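Local coordinates for putative exported protein (Bordetella pertussis Tohama I, PDB 2PFZ) that binds pyroglutamic acid as an extracytoplasmic solute receptor, probably delivering it to a tripartite ATP-independent periplasmic transporter, at residues G110-S116 and A209-K214. Residues are numbered along the deposited sequence; the frame is centred on the assembly and turned at random.
Sequences GMMLLYS and AVLVNK
Met112 and Val212 form a hydrogen-bonded antiparallel pair where strand 111-118 runs beside strand 207-213, the middle strand of a three-stranded antiparallel sheet in this DctP-family receptor. Their backbones are joined twice, Met112 N to Val212 O at 2.7 Å and Val212 N to Met112 O at 2.9 Å. A classic beta bulge follows, in which Leu114 and Tyr115 both face Val210: Leu114 N donates to Val210 O, while Val210 N donates to Tyr115 O. Beyond the other end of the pairing, Lys214 N, in the first turn of helix 214-218, bonds to Gly110 O at 3.0 Å; Gly110, with positive phi, closes helix 88-107 in a Schellman motif.

Apolar side chains pack on both faces. On that of Met111, Leu113 and Leu211, Leu113 CD1 meets Ala209 CB at 3.7 Å, and the Met111 and Leu211 side chains cross at a slant, with Met111 SD 4.0 Å from Leu211 CD1; helices 88-107 and 50-55 cover this side. On the other, Leu114 CB touches Val212 CG2 at 3.9 Å, and helix 14-30 supplies Phe22, edge-to-face with the Tyr115 ring.

That ring also makes a CH-pi contact. With Tyr115 CG between its backbone N and carbonyl carbon (chi1 72°), the ring swings across Val210, whose CG2 sits over one face, 3.9 Å from the ring centroid and 28° off the normal; its closest ring atom is Tyr115 CZ, 3.5 Å from Val210 CG2.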
loop_
_atom_site.group_PDB
_atom_site.type_symbol
_atom_site.label_atom_id
_atom_site.label_comp_id
_atom_site.label_asym_id
_atom_site.label_seq_id
_atom_site.Cartn_x
_atom_site.Cartn_y
_atom_site.Cartn_z
ATOM N N GLY A 110 13.175 -12.047 12.095
ATOM C CA GLY A 110 12.966 -13.387 11.538
ATOM C C GLY A 110 12.055 -13.503 10.327
ATOM O O GLY A 110 11.442 -14.557 10.123
ATOM N N MET A 111 11.963 -12.443 9.516
ATOM C CA MET A 111 11.142 -12.482 8.294
ATOM C C MET A 111 11.925 -12.162 7.028
ATOM O O MET A 111 12.968 -11.504 7.073
ATOM C CB MET A 111 9.934 -11.528 8.408
ATOM C CG MET A 111 8.973 -11.957 9.496
ATOM S SD MET A 111 7.619 -10.832 9.735
ATOM C CE MET A 111 8.370 -9.625 10.821
ATOM N N MET A 112 11.401 -12.640 5.907
ATOM C CA MET A 112 11.917 -12.315 4.584
ATOM C C MET A 112 10.927 -11.502 3.776
ATOM O O MET A 112 9.716 -11.689 3.891
ATOM C CB MET A 112 12.206 -13.587 3.802
ATOM C CG MET A 112 13.061 -14.528 4.543
ATOM S SD MET A 112 13.138 -16.138 3.754
ATOM C CE MET A 112 13.245 -15.635 2.030
ATOM N N LEU A 113 11.460 -10.620 2.939
ATOM C CA LEU A 113 10.645 -9.907 1.946
ATOM C C LEU A 113 10.579 -10.728 0.673
ATOM O O LEU A 113 11.595 -10.919 -0.016
ATOM C CB LEU A 113 11.231 -8.533 1.645
ATOM C CG LEU A 113 10.550 -7.698 0.542
ATOM C CD1 LEU A 113 9.078 -7.422 0.864
ATOM C CD2 LEU A 113 11.322 -6.397 0.323
ATOM N N LEU A 114 9.396 -11.202 0.336
ATOM C CA LEU A 114 9.268 -12.013 -0.872
ATOM C C LEU A 114 9.095 -11.138 -2.108
ATOM O O LEU A 114 9.822 -11.280 -3.076
ATOM C CB LEU A 114 8.161 -13.071 -0.740
ATOM C CG LEU A 114 8.097 -14.053 -1.926
ATOM C CD1 LEU A 114 9.338 -14.951 -1.956
ATOM C CD2 LEU A 114 6.873 -14.890 -1.878
ATOM N N TYR A 115 8.119 -10.251 -2.082
ATOM C CA TYR A 115 7.963 -9.266 -3.139
ATOM C C TYR A 115 7.123 -8.100 -2.646
ATOM O O TYR A 115 6.467 -8.212 -1.623
ATOM C CB TYR A 115 7.376 -9.893 -4.377
ATOM C CG TYR A 115 5.916 -10.272 -4.320
ATOM C CD1 TYR A 115 5.520 -11.561 -3.934
ATOM C CD2 TYR A 115 4.917 -9.358 -4.713
ATOM C CE1 TYR A 115 4.181 -11.928 -3.935
ATOM C CE2 TYR A 115 3.564 -9.729 -4.727
ATOM C CZ TYR A 115 3.214 -11.015 -4.325
ATOM O OH TYR A 115 1.885 -11.396 -4.323
ATOM N N SER A 116 7.193 -6.975 -3.355
ATOM C CA SER A 116 6.472 -5.770 -2.946
ATOM C C SER A 116 5.883 -5.107 -4.188
ATOM O O SER A 116 6.575 -5.009 -5.213
ATOM C CB SER A 116 7.418 -4.798 -2.229
ATOM O OG SER A 116 6.742 -3.634 -1.711
ATOM N N ALA A 209 3.535 -5.592 0.753
ATOM C CA ALA A 209 4.677 -6.476 0.732
ATOM C C ALA A 209 4.196 -7.833 1.185
ATOM O O ALA A 209 3.409 -7.953 2.137
ATOM C CB ALA A 209 5.775 -5.989 1.688
ATOM N N VAL A 210 4.697 -8.860 0.513
ATOM C CA VAL A 210 4.428 -10.220 0.955
ATOM C C VAL A 210 5.657 -10.676 1.743
ATOM O O VAL A 210 6.772 -10.699 1.210
ATOM C CB VAL A 210 4.129 -11.136 -0.229
ATOM C CG1 VAL A 210 4.056 -12.608 0.229
ATOM C CG2 VAL A 210 2.809 -10.697 -0.888
ATOM N N LEU A 211 5.430 -10.985 3.018
ATOM C CA LEU A 211 6.471 -11.360 3.967
ATOM C C LEU A 211 6.376 -12.842 4.207
ATOM O O LEU A 211 5.294 -13.414 4.136
ATOM C CB LEU A 211 6.265 -10.659 5.303
ATOM C CG LEU A 211 5.962 -9.160 5.327
ATOM C CD1 LEU A 211 5.939 -8.690 6.800
ATOM C CD2 LEU A 211 6.984 -8.369 4.518
ATOM N N VAL A 212 7.524 -13.442 4.498
ATOM C CA VAL A 212 7.630 -14.876 4.748
ATOM C C VAL A 212 8.374 -15.072 6.066
ATOM O O VAL A 212 9.398 -14.408 6.339
ATOM C CB VAL A 212 8.398 -15.592 3.585
ATOM C CG1 VAL A 212 8.655 -17.061 3.920
ATOM C CG2 VAL A 212 7.625 -15.518 2.288
ATOM N N ASN A 213 7.861 -15.975 6.900
ATOM C CA ASN A 213 8.581 -16.379 8.105
ATOM C C ASN A 213 9.839 -17.219 7.764
ATOM O O ASN A 213 9.733 -18.250 7.076
ATOM C CB ASN A 213 7.652 -17.156 9.051
ATOM C CG ASN A 213 8.349 -17.567 10.332
ATOM O OD1 ASN A 213 9.009 -18.617 10.389
ATOM N ND2 ASN A 213 8.209 -16.748 11.370
ATOM N N LYS A 214 11.011 -16.774 8.225
ATOM C CA LYS A 214 12.291 -17.443 7.879
ATOM C C LYS A 214 12.298 -18.918 8.296
ATOM O O LYS A 214 12.738 -19.796 7.537
ATOM C CB LYS A 214 13.489 -16.760 8.568
ATOM C CG LYS A 214 13.696 -15.305 8.244
ATOM C CD LYS A 214 14.710 -15.104 7.109
ATOM C CE LYS A 214 15.342 -13.711 7.096
ATOM N NZ LYS A 214 16.513 -13.732 6.087
#